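Local coordinates for protein 2-keto-3-deoxy-D-arabinonate dehydratase (PDB 2Q18) that catalyses the dehydration of 2-dehydro-3-deoxy-D-arabinonate to 2,5-dioxopentanoate, using magnesium or calcium, as a homotetramer in a pentose oxidation pathway, at residues E114-A119 with Q180-A185; L141-L146 with S166-E171; P74-S79 with G249-T254; N122-H127 with C188-V193. All coordinates share one frame; numbering follows the deposited sequence.

In the fold
From the N terminus, strand 76-80 is the first element used: contact 3 pairs it with strand 250-253 and closes the longest loop, which holds the other three contacts. Next comes strand 114-119, a neighbour of 76-80, which contact 1 joins to the end of helix 178-182, at substrate-binding Lys182. Contact 4 starts just after it, pairing 122-127 with 188-193, so its loop crosses that of contact 1. Contact 2 closes the hairpin of strands 140-150 and 156-167 and is nested within all three other loops. Contacts 1 and 2 meet at Lys182 and Ser166, contacts 2 and 3 at Glu145 and Thr253, contacts 3 and 4 through Ile251 and Phe190.

Contact 1 of 4, residues E114-A119 with Q180-A185; sequences EIFFKA and QSKIYA. With PO4 (phosphate ion), chain B.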
loop_
_atom_site.group_PDB
_atom_site.type_symbol
_atom_site.label_atom_id
_atom_site.label_comp_id
_atom_site.label_asym_id
_atom_site.label_seq_id
_atom_site.Cartn_x
_atom_site.Cartn_y
_atom_site.Cartn_z
ATOM N N GLU A 114 21.956 -22.618 24.930
ATOM C CA GLU A 114 22.306 -21.292 24.446
ATOM C C GLU A 114 21.380 -20.897 23.297
ATOM O O GLU A 114 21.189 -21.665 22.353
ATOM C CB GLU A 114 23.760 -21.249 23.980
ATOM C CG GLU A 114 24.215 -19.867 23.523
ATOM C CD GLU A 114 25.465 -19.907 22.674
ATOM O OE1 GLU A 114 25.710 -20.938 22.018
ATOM O OE2 GLU A 114 26.200 -18.901 22.662
ATOM N N ILE A 115 20.800 -19.703 23.402
ATOM C CA ILE A 115 19.958 -19.123 22.351
ATOM C C ILE A 115 20.416 -17.683 22.150
ATOM O O ILE A 115 20.517 -16.925 23.116
ATOM C CB ILE A 115 18.448 -19.129 22.754
ATOM C CG1 ILE A 115 17.896 -20.559 22.903
ATOM C CG2 ILE A 115 17.594 -18.293 21.785
ATOM C CD1 ILE A 115 17.807 -21.376 21.613
ATOM N N PHE A 116 20.708 -17.307 20.904
ATOM C CA PHE A 116 21.123 -15.934 20.603
ATOM C C PHE A 116 20.426 -15.388 19.357
ATOM O O PHE A 116 19.999 -16.153 18.498
ATOM C CB PHE A 116 22.654 -15.833 20.468
ATOM C CG PHE A 116 23.239 -16.728 19.400
ATOM C CD1 PHE A 116 23.398 -16.266 18.094
ATOM C CD2 PHE A 116 23.642 -18.027 19.705
ATOM C CE1 PHE A 116 23.937 -17.091 17.102
ATOM C CE2 PHE A 116 24.182 -18.862 18.719
ATOM C CZ PHE A 116 24.329 -18.392 17.417
ATOM N N PHE A 117 20.305 -14.068 19.273
ATOM C CA PHE A 117 19.789 -13.421 18.070
ATOM C C PHE A 117 20.916 -13.353 17.040
ATOM O O PHE A 117 22.016 -12.889 17.347
ATOM C CB PHE A 117 19.268 -12.013 18.387
ATOM C CG PHE A 117 18.601 -11.331 17.215
ATOM C CD1 PHE A 117 19.306 -10.425 16.424
ATOM C CD2 PHE A 117 17.269 -11.593 16.906
ATOM C CE1 PHE A 117 18.693 -9.788 15.336
ATOM C CE2 PHE A 117 16.647 -10.967 15.823
ATOM C CZ PHE A 117 17.361 -10.063 15.036
ATOM N N LYS A 118 20.629 -13.799 15.820
ATOM C CA LYS A 118 21.654 -13.914 14.781
ATOM C C LYS A 118 21.580 -12.817 13.718
ATOM O O LYS A 118 22.587 -12.165 13.432
ATOM C CB LYS A 118 21.610 -15.308 14.136
ATOM C CG LYS A 118 22.519 -15.491 12.906
ATOM C CD LYS A 118 23.996 -15.245 13.229
ATOM C CE LYS A 118 24.834 -15.243 11.957
ATOM N NZ LYS A 118 26.286 -14.992 12.246
ATOM N N ALA A 119 20.403 -12.618 13.127
ATOM C CA ALA A 119 20.278 -11.673 12.030
ATOM C C ALA A 119 18.865 -11.161 11.798
ATOM O O ALA A 119 17.878 -11.818 12.133
ATOM C CB ALA A 119 20.834 -12.298 10.721
ATOM N N GLN A 180 28.659 -8.889 18.565
ATOM C CA GLN A 180 29.517 -8.281 17.549
ATOM C C GLN A 180 30.129 -9.329 16.618
ATOM O O GLN A 180 30.309 -9.077 15.426
ATOM C CB GLN A 180 30.634 -7.459 18.198
ATOM C CG GLN A 180 30.181 -6.149 18.807
ATOM C CD GLN A 180 31.327 -5.380 19.433
ATOM O OE1 GLN A 180 32.114 -4.735 18.734
ATOM N NE2 GLN A 180 31.423 -5.436 20.759
ATOM N N SER A 181 30.432 -10.499 17.172
ATOM C CA SER A 181 31.034 -11.585 16.409
ATOM C C SER A 181 30.020 -12.285 15.504
ATOM O O SER A 181 30.406 -13.021 14.588
ATOM C CB SER A 181 31.674 -12.601 17.352
ATOM O OG SER A 181 30.710 -13.506 17.857
ATOM N N LYS A 182 28.733 -12.042 15.764
ATOM C CA LYS A 182 27.640 -12.773 15.114
ATOM C C LYS A 182 26.748 -11.932 14.202
ATOM O O LYS A 182 26.195 -12.461 13.242
ATOM C CB LYS A 182 26.748 -13.445 16.165
ATOM C CG LYS A 182 27.391 -14.597 16.929
ATOM C CD LYS A 182 27.366 -15.880 16.135
ATOM C CE LYS A 182 27.895 -17.038 16.960
ATOM N NZ LYS A 182 27.917 -18.291 16.153
ATOM N N ILE A 183 26.593 -10.645 14.517
ATOM C CA ILE A 183 25.577 -9.796 13.874
ATOM C C ILE A 183 26.204 -8.630 13.113
ATOM O O ILE A 183 26.724 -7.690 13.714
ATOM C CB ILE A 183 24.529 -9.235 14.902
ATOM C CG1 ILE A 183 24.050 -10.332 15.866
ATOM C CG2 ILE A 183 23.336 -8.592 14.168
ATOM C CD1 ILE A 183 23.308 -9.802 17.109
ATOM N N TYR A 184 26.130 -8.700 11.784
ATOM C CA TYR A 184 26.699 -7.683 10.895
ATOM C C TYR A 184 26.269 -7.973 9.450
ATOM O O TYR A 184 25.695 -9.028 9.178
ATOM C CB TYR A 184 28.235 -7.633 11.030
ATOM C CG TYR A 184 28.930 -8.950 10.747
ATOM C CD1 TYR A 184 29.377 -9.257 9.461
ATOM C CD2 TYR A 184 29.146 -9.884 11.760
ATOM C CE1 TYR A 184 30.009 -10.468 9.188
ATOM C CE2 TYR A 184 29.782 -11.100 11.497
ATOM C CZ TYR A 184 30.211 -11.378 10.206
ATOM O OH TYR A 184 30.845 -12.567 9.921
ATOM N N ALA A 185 26.523 -7.042 8.531
ATOM C CA ALA A 185 26.126 -7.235 7.134
ATOM C C ALA A 185 26.826 -8.456 6.547
ATOM O O ALA A 185 28.053 -8.544 6.574
ATOM C CB ALA A 185 26.428 -5.989 6.304
HETATM P P PO4 B . 28.369 -20.013 19.939
HETATM O O1 PO4 B . 28.743 -19.941 18.478
HETATM O O2 PO4 B . 27.620 -18.767 20.322
HETATM O O3 PO4 B . 27.513 -21.234 20.144
HETATM O O4 PO4 B . 29.605 -20.134 20.792
#
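In the active site of this FAH-family enzyme, strand 114-119 lies against the end of helix 178-182, where the Lys118 ammonium group reaches the backbone carbonyl of Lys182. Lys118 NZ donates to Lys182 O at 2.7 Å, in the carbonyl plane and on a lone pair. The Lys118 chain, bent at chi2 (60°), turns back to get there although its CB starts off away from the helix. The same ammonium group forms a salt bridge with Asp164, a magnesium ligand, and bonds Cys187 O, so three acceptors fix it. Lys182, a substrate-binding residue, crosses Phe116 at about a right angle, its CD 3.8 Å from Phe116 CE1. Its NZ forms salt bridges with Asp164 and Glu143 and donates to O1 of a phosphate ion, probably from the crystallisation liquor, at 3.0 Å. Glu114 OE1 lies 2.6 Å from phosphate O3. Behind the lysines, Ile183 CD1 sits at the edge of the Phe117 ring, 4.1 Å from Phe117 CD1, while Ile183 CG1 packs on Lys118 O at 3.4 Å. Both residues also reach the second subunit: Phe117 stacks on its Phe117, and Ile183 packs on its Trp77.

Contact 2 of 4, residues L141-L146 with S166-E171; sequences LPEPEL and SARDLE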
loop_
_atom_site.group_PDB
_atom_site.type_symbol
_atom_site.label_atom_id
_atom_site.label_comp_id
_atom_site.label_asym_id
_atom_site.label_seq_id
_atom_site.Cartn_x
_atom_site.Cartn_y
_atom_site.Cartn_z
ATOM N N LEU A 141 35.166 -17.934 10.936
ATOM C CA LEU A 141 34.838 -19.253 10.428
ATOM C C LEU A 141 33.380 -19.352 9.999
ATOM O O LEU A 141 32.516 -18.703 10.591
ATOM C CB LEU A 141 35.129 -20.325 11.483
ATOM C CG LEU A 141 36.584 -20.571 11.899
ATOM C CD1 LEU A 141 36.636 -21.686 12.941
ATOM C CD2 LEU A 141 37.451 -20.912 10.689
ATOM N N PRO A 142 33.103 -20.163 8.960
ATOM C CA PRO A 142 31.721 -20.514 8.691
ATOM C C PRO A 142 31.290 -21.594 9.674
ATOM O O PRO A 142 32.109 -22.424 10.084
ATOM C CB PRO A 142 31.770 -21.080 7.270
ATOM C CG PRO A 142 33.157 -21.648 7.138
ATOM C CD PRO A 142 34.041 -20.792 8.005
ATOM N N GLU A 143 30.025 -21.568 10.069
ATOM C CA GLU A 143 29.477 -22.616 10.913
ATOM C C GLU A 143 28.294 -23.256 10.190
ATOM O O GLU A 143 27.217 -22.660 10.103
ATOM C CB GLU A 143 29.109 -22.070 12.298
ATOM C CG GLU A 143 30.294 -21.408 13.019
ATOM C CD GLU A 143 30.000 -20.994 14.461
ATOM O OE1 GLU A 143 30.960 -20.609 15.165
ATOM O OE2 GLU A 143 28.824 -21.045 14.894
ATOM N N PRO A 144 28.519 -24.453 9.612
ATOM C CA PRO A 144 27.539 -25.196 8.821
ATOM C C PRO A 144 26.486 -25.867 9.692
ATOM O O PRO A 144 26.821 -26.670 10.569
ATOM C CB PRO A 144 28.395 -26.252 8.118
ATOM C CG PRO A 144 29.520 -26.495 9.061
ATOM C CD PRO A 144 29.811 -25.165 9.689
ATOM N N GLU A 145 25.219 -25.547 9.441
ATOM C CA GLU A 145 24.147 -25.959 10.345
ATOM C C GLU A 145 22.861 -26.305 9.614
ATOM O O GLU A 145 22.561 -25.749 8.559
ATOM C CB GLU A 145 23.860 -24.856 11.375
ATOM C CG GLU A 145 25.097 -24.119 11.881
ATOM C CD GLU A 145 24.865 -23.325 13.154
ATOM O OE1 GLU A 145 25.870 -22.974 13.807
ATOM O OE2 GLU A 145 23.695 -23.053 13.509
ATOM N N LEU A 146 22.116 -27.244 10.184
ATOM C CA LEU A 146 20.722 -27.435 9.823
ATOM C C LEU A 146 19.929 -26.310 10.491
ATOM O O LEU A 146 20.145 -26.001 11.663
ATOM C CB LEU A 146 20.220 -28.803 10.303
ATOM C CG LEU A 146 18.784 -29.190 9.932
ATOM C CD1 LEU A 146 18.663 -29.423 8.426
ATOM C CD2 LEU A 146 18.333 -30.424 10.703
ATOM N N SER A 166 30.870 -16.521 11.777
ATOM C CA SER A 166 31.251 -16.142 13.138
ATOM C C SER A 166 32.684 -15.628 13.250
ATOM O O SER A 166 33.630 -16.326 12.872
ATOM C CB SER A 166 31.069 -17.336 14.074
ATOM O OG SER A 166 29.791 -17.921 13.914
ATOM N N ALA A 167 32.837 -14.415 13.780
ATOM C CA ALA A 167 34.155 -13.864 14.082
ATOM C C ALA A 167 34.679 -14.502 15.368
ATOM O O ALA A 167 34.599 -13.920 16.455
ATOM C CB ALA A 167 34.092 -12.359 14.198
ATOM N N ARG A 168 35.205 -15.715 15.225
ATOM C CA ARG A 168 35.620 -16.541 16.356
ATOM C C ARG A 168 36.666 -15.889 17.263
ATOM O O ARG A 168 36.701 -16.163 18.465
ATOM C CB ARG A 168 36.108 -17.907 15.864
ATOM C CG ARG A 168 35.016 -18.803 15.276
ATOM C CD ARG A 168 34.082 -19.384 16.352
ATOM N NE ARG A 168 34.822 -19.900 17.505
ATOM C CZ ARG A 168 35.447 -21.076 17.540
ATOM N NH1 ARG A 168 35.426 -21.886 16.487
ATOM N NH2 ARG A 168 36.098 -21.443 18.634
ATOM N N ASP A 169 37.503 -15.023 16.694
ATOM C CA ASP A 169 38.527 -14.329 17.477
ATOM C C ASP A 169 37.921 -13.327 18.455
ATOM O O ASP A 169 38.380 -13.219 19.593
ATOM C CB ASP A 169 39.578 -13.657 16.578
ATOM C CG ASP A 169 38.977 -12.680 15.578
ATOM O OD1 ASP A 169 37.857 -12.933 15.075
ATOM O OD2 ASP A 169 39.637 -11.657 15.287
ATOM N N LEU A 170 36.887 -12.608 18.014
ATOM C CA LEU A 170 36.202 -11.642 18.872
ATOM C C LEU A 170 35.481 -12.346 20.024
ATOM O O LEU A 170 35.504 -11.870 21.159
ATOM C CB LEU A 170 35.239 -10.758 18.064
ATOM C CG LEU A 170 35.805 -9.930 16.899
ATOM C CD1 LEU A 170 34.754 -8.970 16.344
ATOM C CD2 LEU A 170 37.061 -9.162 17.295
ATOM N N GLU A 171 34.867 -13.487 19.720
ATOM C CA GLU A 171 34.212 -14.325 20.716
ATOM C C GLU A 171 35.193 -14.860 21.772
ATOM O O GLU A 171 34.892 -14.846 22.972
ATOM C CB GLU A 171 33.493 -15.488 20.027
ATOM C CG GLU A 171 32.994 -16.560 20.980
ATOM C CD GLU A 171 32.331 -17.732 20.282
ATOM O OE1 GLU A 171 32.416 -17.838 19.037
ATOM O OE2 GLU A 171 31.721 -18.557 20.995
HETATM O O HOH W 1 33.251 -22.321 14.598
#
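Leu141 and Ser166 form an antiparallel hydrogen-bonded pair: Leu141 N donates to Ser166 O at 2.9 Å, and Ser166 N returns a bond to Leu141 O at 3.0 Å. Across from this pair a water bridges two side chains, donating to Glu143 OE1 at 2.9 Å and accepting from Arg168 NH1, likewise at 2.9 Å. Their charged ends do not bond directly: Glu143 OE1 is 4.6 Å from Arg168 NE, well out of the guanidinium plane, and the carboxylate touches Arg168 only at CD. Arg168 NE instead faces Glu171 OE1 at 3.5 Å in a salt bridge within the first turn of helix 168-173. The Leu141-Ser166 pair lies at the open end of the hairpin of strands 140-150 and 156-167, and the second strand passes straight into that helix, with Ala167 at the N-cap position and at the centre of an inverse gamma turn. Two magnesium ligands, Glu143 and Glu145, are carried on the first strand. The Glu143 carboxylate lies beside the Ser166 hydroxyl, CD 3.1 Å from OG, with OE2 at a poor angle for a hydrogen bond; the polar partners of Ser166 OG are Asp164 O and Lys182 NZ. Beyond these polar groups, Arg168 CG packs on Leu141 CB and CD1, and the bends at chi2 and chi3 (-73° and -45°) bring Arg168 NH1 round to the water and to Leu141 CD1 at 3.8 Å.

Contact 3 of 4, residues P74-S79 with G249-T254; sequences PEVWGS and GTILTT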
loop_
_atom_site.group_PDB
_atom_site.type_symbol
_atom_site.label_atom_id
_atom_site.label_comp_id
_atom_site.label_asym_id
_atom_site.label_seq_id
_atom_site.Cartn_x
_atom_site.Cartn_y
_atom_site.Cartn_z
ATOM N N PRO A 74 11.830 -12.837 9.036
ATOM C CA PRO A 74 11.738 -11.605 9.818
ATOM C C PRO A 74 12.755 -11.570 10.956
ATOM O O PRO A 74 13.263 -10.501 11.291
ATOM C CB PRO A 74 10.298 -11.624 10.348
ATOM C CG PRO A 74 9.558 -12.526 9.399
ATOM C CD PRO A 74 10.560 -13.588 9.039
ATOM N N GLU A 75 13.065 -12.736 11.518
ATOM C CA GLU A 75 14.092 -12.859 12.548
ATOM C C GLU A 75 14.899 -14.116 12.310
ATOM O O GLU A 75 14.366 -15.123 11.838
ATOM C CB GLU A 75 13.468 -12.902 13.956
ATOM C CG GLU A 75 12.716 -11.631 14.329
ATOM C CD GLU A 75 12.121 -11.655 15.735
ATOM O OE1 GLU A 75 12.398 -12.595 16.515
ATOM O OE2 GLU A 75 11.374 -10.711 16.053
ATOM N N VAL A 76 16.189 -14.050 12.629
ATOM C CA VAL A 76 17.038 -15.239 12.620
ATOM C C VAL A 76 17.687 -15.391 13.987
ATOM O O VAL A 76 18.308 -14.462 14.503
ATOM C CB VAL A 76 18.130 -15.202 11.514
ATOM C CG1 VAL A 76 18.924 -16.504 11.513
ATOM C CG2 VAL A 76 17.509 -14.969 10.140
ATOM N N TRP A 77 17.520 -16.574 14.564
ATOM C CA TRP A 77 18.089 -16.899 15.861
ATOM C C TRP A 77 18.987 -18.125 15.723
ATOM O O TRP A 77 18.827 -18.932 14.804
ATOM C CB TRP A 77 16.976 -17.192 16.872
ATOM C CG TRP A 77 16.146 -15.994 17.261
ATOM C CD1 TRP A 77 15.158 -15.403 16.525
ATOM C CD2 TRP A 77 16.224 -15.262 18.491
ATOM N NE1 TRP A 77 14.614 -14.344 17.221
ATOM C CE2 TRP A 77 15.251 -14.237 18.431
ATOM C CE3 TRP A 77 17.015 -15.380 19.645
ATOM C CZ2 TRP A 77 15.052 -13.327 19.477
ATOM C CZ3 TRP A 77 16.820 -14.475 20.683
ATOM C CH2 TRP A 77 15.842 -13.463 20.592
ATOM N N GLY A 78 19.924 -18.266 16.652
ATOM C CA GLY A 78 20.816 -19.407 16.639
ATOM C C GLY A 78 20.902 -20.100 17.978
ATOM O O GLY A 78 20.639 -19.504 19.024
ATOM N N SER A 79 21.247 -21.380 17.926
ATOM C CA SER A 79 21.630 -22.128 19.105
ATOM C C SER A 79 23.059 -22.615 18.884
ATOM O O SER A 79 23.523 -22.725 17.744
ATOM C CB SER A 79 20.679 -23.300 19.332
ATOM O OG SER A 79 20.679 -23.695 20.697
ATOM N N GLY A 249 7.865 -17.427 9.728
ATOM C CA GLY A 249 9.032 -17.396 8.837
ATOM C C GLY A 249 10.350 -17.171 9.557
ATOM O O GLY A 249 11.406 -17.071 8.916
ATOM N N THR A 250 10.293 -17.081 10.886
ATOM C CA THR A 250 11.499 -17.015 11.710
ATOM C C THR A 250 12.371 -18.236 11.428
ATOM O O THR A 250 11.863 -19.355 11.292
ATOM C CB THR A 250 11.160 -16.970 13.220
ATOM O OG1 THR A 250 10.498 -15.740 13.522
ATOM C CG2 THR A 250 12.419 -17.069 14.087
ATOM N N ILE A 251 13.679 -18.015 11.337
ATOM C CA ILE A 251 14.613 -19.124 11.185
ATOM C C ILE A 251 15.415 -19.338 12.461
ATOM O O ILE A 251 15.956 -18.393 13.037
ATOM C CB ILE A 251 15.550 -18.947 9.958
ATOM C CG1 ILE A 251 14.735 -19.009 8.662
ATOM C CG2 ILE A 251 16.639 -20.030 9.948
ATOM C CD1 ILE A 251 15.538 -18.694 7.396
ATOM N N LEU A 252 15.464 -20.591 12.902
ATOM C CA LEU A 252 16.338 -20.993 13.993
ATOM C C LEU A 252 17.396 -21.949 13.461
ATOM O O LEU A 252 17.073 -23.005 12.914
ATOM C CB LEU A 252 15.545 -21.660 15.126
ATOM C CG LEU A 252 16.350 -22.334 16.246
ATOM C CD1 LEU A 252 17.132 -21.325 17.092
ATOM C CD2 LEU A 252 15.436 -23.171 17.127
ATOM N N THR A 253 18.655 -21.568 13.624
ATOM C CA THR A 253 19.764 -22.417 13.213
ATOM C C THR A 253 20.292 -23.205 14.422
ATOM O O THR A 253 20.450 -22.657 15.515
ATOM C CB THR A 253 20.853 -21.623 12.433
ATOM O OG1 THR A 253 21.837 -22.528 11.919
ATOM C CG2 THR A 253 21.518 -20.549 13.295
ATOM N N THR A 254 20.534 -24.497 14.222
ATOM C CA THR A 254 20.583 -25.448 15.338
ATOM C C THR A 254 21.969 -25.825 15.892
ATOM O O THR A 254 22.109 -26.847 16.576
ATOM C CB THR A 254 19.785 -26.723 15.000
ATOM O OG1 THR A 254 20.391 -27.387 13.887
ATOM C CG2 THR A 254 18.334 -26.372 14.650
#
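Two parallel strands, 76-79 and 250-253, run side by side next to strand 140-150, which carries the magnesium ligands Glu143 and Glu145; the axes of these short segments differ by 19°. The ladder has four backbone bonds. Ile251 N gives to Glu75 O and Thr253 N to Trp77 O, while Trp77 N gives to Ile251 O at 2.8 Å, nearly straight at 173°, and Ser79 N gives to Thr253 O. Each of these four carbonyls also receives a CA-H from across the ladder, the shortest being Leu252 CA to Trp77 O at 3.3 Å. The outward-turned amide of Val76 is taken up by strand 114-119, and Thr250 meets Leu150 of strand 140-150, where Gly249 and Thr250 form a G1 beta bulge. Among the side chains, Trp77 NE1 donates to Glu75 OE1 at 2.9 Å, the oxygen lying in the indole plane and being met on its anti side. The other oxygen, OE2, forms a salt bridge with Arg123 of a second subunit. Thr250 OG1 bonds Pro247 O, Ser79 OG bonds Glu114 O, and Thr253 OG1 is hydrogen-bonded to Glu145 OE2. That last hydroxyl is anti to the backbone N (chi1 -173°), which leaves the methyl to face the partner strand. There Thr253 CG2 packs 3.6 Å from Gly78 CA. On the tryptophan side, Leu252 CD1 meets Trp77 CB at 4.1 Å, and Thr250 CG2 lies 4.0 Å from Trp77 CD1.

Contact 4 of 4, residues N122-H127 with C188-V193; sequences NRCVGH and CAFGPV
Val125 grips strand 188-191 through both its backbone N and its O: Val125 N donates to Cys188 O at 2.8 Å, and Val125 O accepts from Phe190 N at 3.2 Å. Val125 and Ala189 are thus a parallel pair, with Val125 CG2 3.7 Å from Ala189 CB on one face of the sheet. On the other, the sulfurs of Cys124 and Cys188 touch at 3.7 Å, too far apart for a disulfide, and Cys124 CB meets the edge of the Phe190 ring at CE2, 4.0 Å away. Past Gly126 the strands separate, and a water fills in, accepting from His127 N and donating to Phe190 O at 2.8 Å. Beyond it Pro192, after a cis peptide, lays its CB over one face of the His127 imidazole, a CH-pi contact 4.0 Å from the ring centroid. His127 is fixed in turn by Leu57 O at NE2 and by Ile283 N at ND1, and Phe60 meets its ring edge-to-face. Cys188 also packs on Lys118 and Ala119 of strand 114-119, its side chain about 6 Å from that of the magnesium ligand Asp164. Since ND1 accepts from an amide and NE2 gives to a carbonyl, the imidazole is probably neutral, with its proton on NE2.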
loop_
_atom_site.group_PDB
_atom_site.type_symbol
_atom_site.label_atom_id
_atom_site.label_comp_id
_atom_site.label_asym_id
_atom_site.label_seq_id
_atom_site.Cartn_x
_atom_site.Cartn_y
_atom_site.Cartn_z
ATOM N N ASN A 122 17.850 -8.319 6.266
ATOM C CA ASN A 122 18.795 -7.546 5.464
ATOM C C ASN A 122 20.269 -7.872 5.750
ATOM O O ASN A 122 21.147 -7.490 4.980
ATOM C CB ASN A 122 18.550 -6.043 5.638
ATOM C CG ASN A 122 18.820 -5.569 7.059
ATOM O OD1 ASN A 122 18.256 -6.100 8.020
ATOM N ND2 ASN A 122 19.676 -4.563 7.198
ATOM N N ARG A 123 20.532 -8.550 6.866
ATOM C CA ARG A 123 21.885 -8.998 7.201
ATOM C C ARG A 123 22.159 -10.413 6.678
ATOM O O ARG A 123 23.271 -10.922 6.815
ATOM C CB ARG A 123 22.125 -8.927 8.716
ATOM C CG ARG A 123 22.235 -7.501 9.277
ATOM C CD ARG A 123 22.504 -7.538 10.780
ATOM N NE ARG A 123 22.691 -6.206 11.361
ATOM C CZ ARG A 123 21.712 -5.430 11.824
ATOM N NH1 ARG A 123 20.450 -5.832 11.765
ATOM N NH2 ARG A 123 21.997 -4.234 12.336
ATOM N N CYS A 124 21.145 -11.038 6.082
ATOM C CA CYS A 124 21.278 -12.371 5.502
ATOM C C CYS A 124 21.502 -12.302 3.996
ATOM O O CYS A 124 21.059 -11.358 3.337
ATOM C CB CYS A 124 20.027 -13.208 5.765
ATOM S SG CYS A 124 19.615 -13.426 7.501
ATOM N N VAL A 125 22.185 -13.317 3.465
ATOM C CA VAL A 125 22.364 -13.473 2.021
ATOM C C VAL A 125 21.956 -14.883 1.627
ATOM O O VAL A 125 21.715 -15.730 2.494
ATOM C CB VAL A 125 23.827 -13.177 1.566
ATOM C CG1 VAL A 125 24.271 -11.794 2.037
ATOM C CG2 VAL A 125 24.789 -14.251 2.053
ATOM N N GLY A 126 21.857 -15.126 0.324
ATOM C CA GLY A 126 21.448 -16.425 -0.182
ATOM C C GLY A 126 22.503 -17.113 -1.031
ATOM O O GLY A 126 23.650 -16.663 -1.116
ATOM N N HIS A 127 22.099 -18.227 -1.630
ATOM C CA HIS A 127 22.916 -18.995 -2.561
ATOM C C HIS A 127 23.508 -18.095 -3.645
ATOM O O HIS A 127 22.788 -17.336 -4.296
ATOM C CB HIS A 127 22.052 -20.096 -3.178
ATOM C CG HIS A 127 22.816 -21.113 -3.967
ATOM N ND1 HIS A 127 23.772 -21.932 -3.403
ATOM C CD2 HIS A 127 22.739 -21.467 -5.272
ATOM C CE1 HIS A 127 24.262 -22.733 -4.332
ATOM N NE2 HIS A 127 23.649 -22.475 -5.474
ATOM N N CYS A 188 25.338 -14.008 7.710
ATOM C CA CYS A 188 24.428 -15.135 7.678
ATOM C C CYS A 188 24.016 -15.481 6.247
ATOM O O CYS A 188 23.678 -14.589 5.470
ATOM C CB CYS A 188 23.184 -14.755 8.500
ATOM S SG CYS A 188 22.011 -16.042 8.662
ATOM N N ALA A 189 24.034 -16.773 5.907
ATOM C CA ALA A 189 23.582 -17.239 4.595
ATOM C C ALA A 189 22.706 -18.469 4.723
ATOM O O ALA A 189 22.942 -19.306 5.590
ATOM C CB ALA A 189 24.767 -17.545 3.692
ATOM N N PHE A 190 21.703 -18.594 3.855
ATOM C CA PHE A 190 20.841 -19.776 3.886
ATOM C C PHE A 190 20.205 -20.117 2.546
ATOM O O PHE A 190 20.057 -19.264 1.675
ATOM C CB PHE A 190 19.774 -19.677 5.000
ATOM C CG PHE A 190 18.678 -18.681 4.721
ATOM C CD1 PHE A 190 17.464 -19.099 4.179
ATOM C CD2 PHE A 190 18.851 -17.335 5.023
ATOM C CE1 PHE A 190 16.439 -18.179 3.925
ATOM C CE2 PHE A 190 17.834 -16.410 4.768
ATOM C CZ PHE A 190 16.630 -16.836 4.218
ATOM N N GLY A 191 19.816 -21.381 2.410
ATOM C CA GLY A 191 19.246 -21.899 1.179
ATOM C C GLY A 191 19.974 -23.156 0.734
ATOM O O GLY A 191 20.523 -23.880 1.571
ATOM N N PRO A 192 19.995 -23.429 -0.587
ATOM C CA PRO A 192 19.370 -22.630 -1.650
ATOM C C PRO A 192 17.851 -22.788 -1.692
ATOM O O PRO A 192 17.169 -22.036 -2.394
ATOM C CB PRO A 192 20.003 -23.181 -2.937
ATOM C CG PRO A 192 20.474 -24.548 -2.594
ATOM C CD PRO A 192 20.700 -24.616 -1.112
ATOM N N VAL A 193 17.343 -23.763 -0.946
ATOM C CA VAL A 193 15.916 -24.045 -0.867
ATOM C C VAL A 193 15.462 -24.171 0.584
ATOM O O VAL A 193 16.278 -24.369 1.491
ATOM C CB VAL A 193 15.533 -25.362 -1.608
ATOM C CG1 VAL A 193 15.725 -25.229 -3.120
ATOM C CG2 VAL A 193 16.324 -26.562 -1.055
HETATM O O HOH W 2 19.468 -19.193 -1.031
#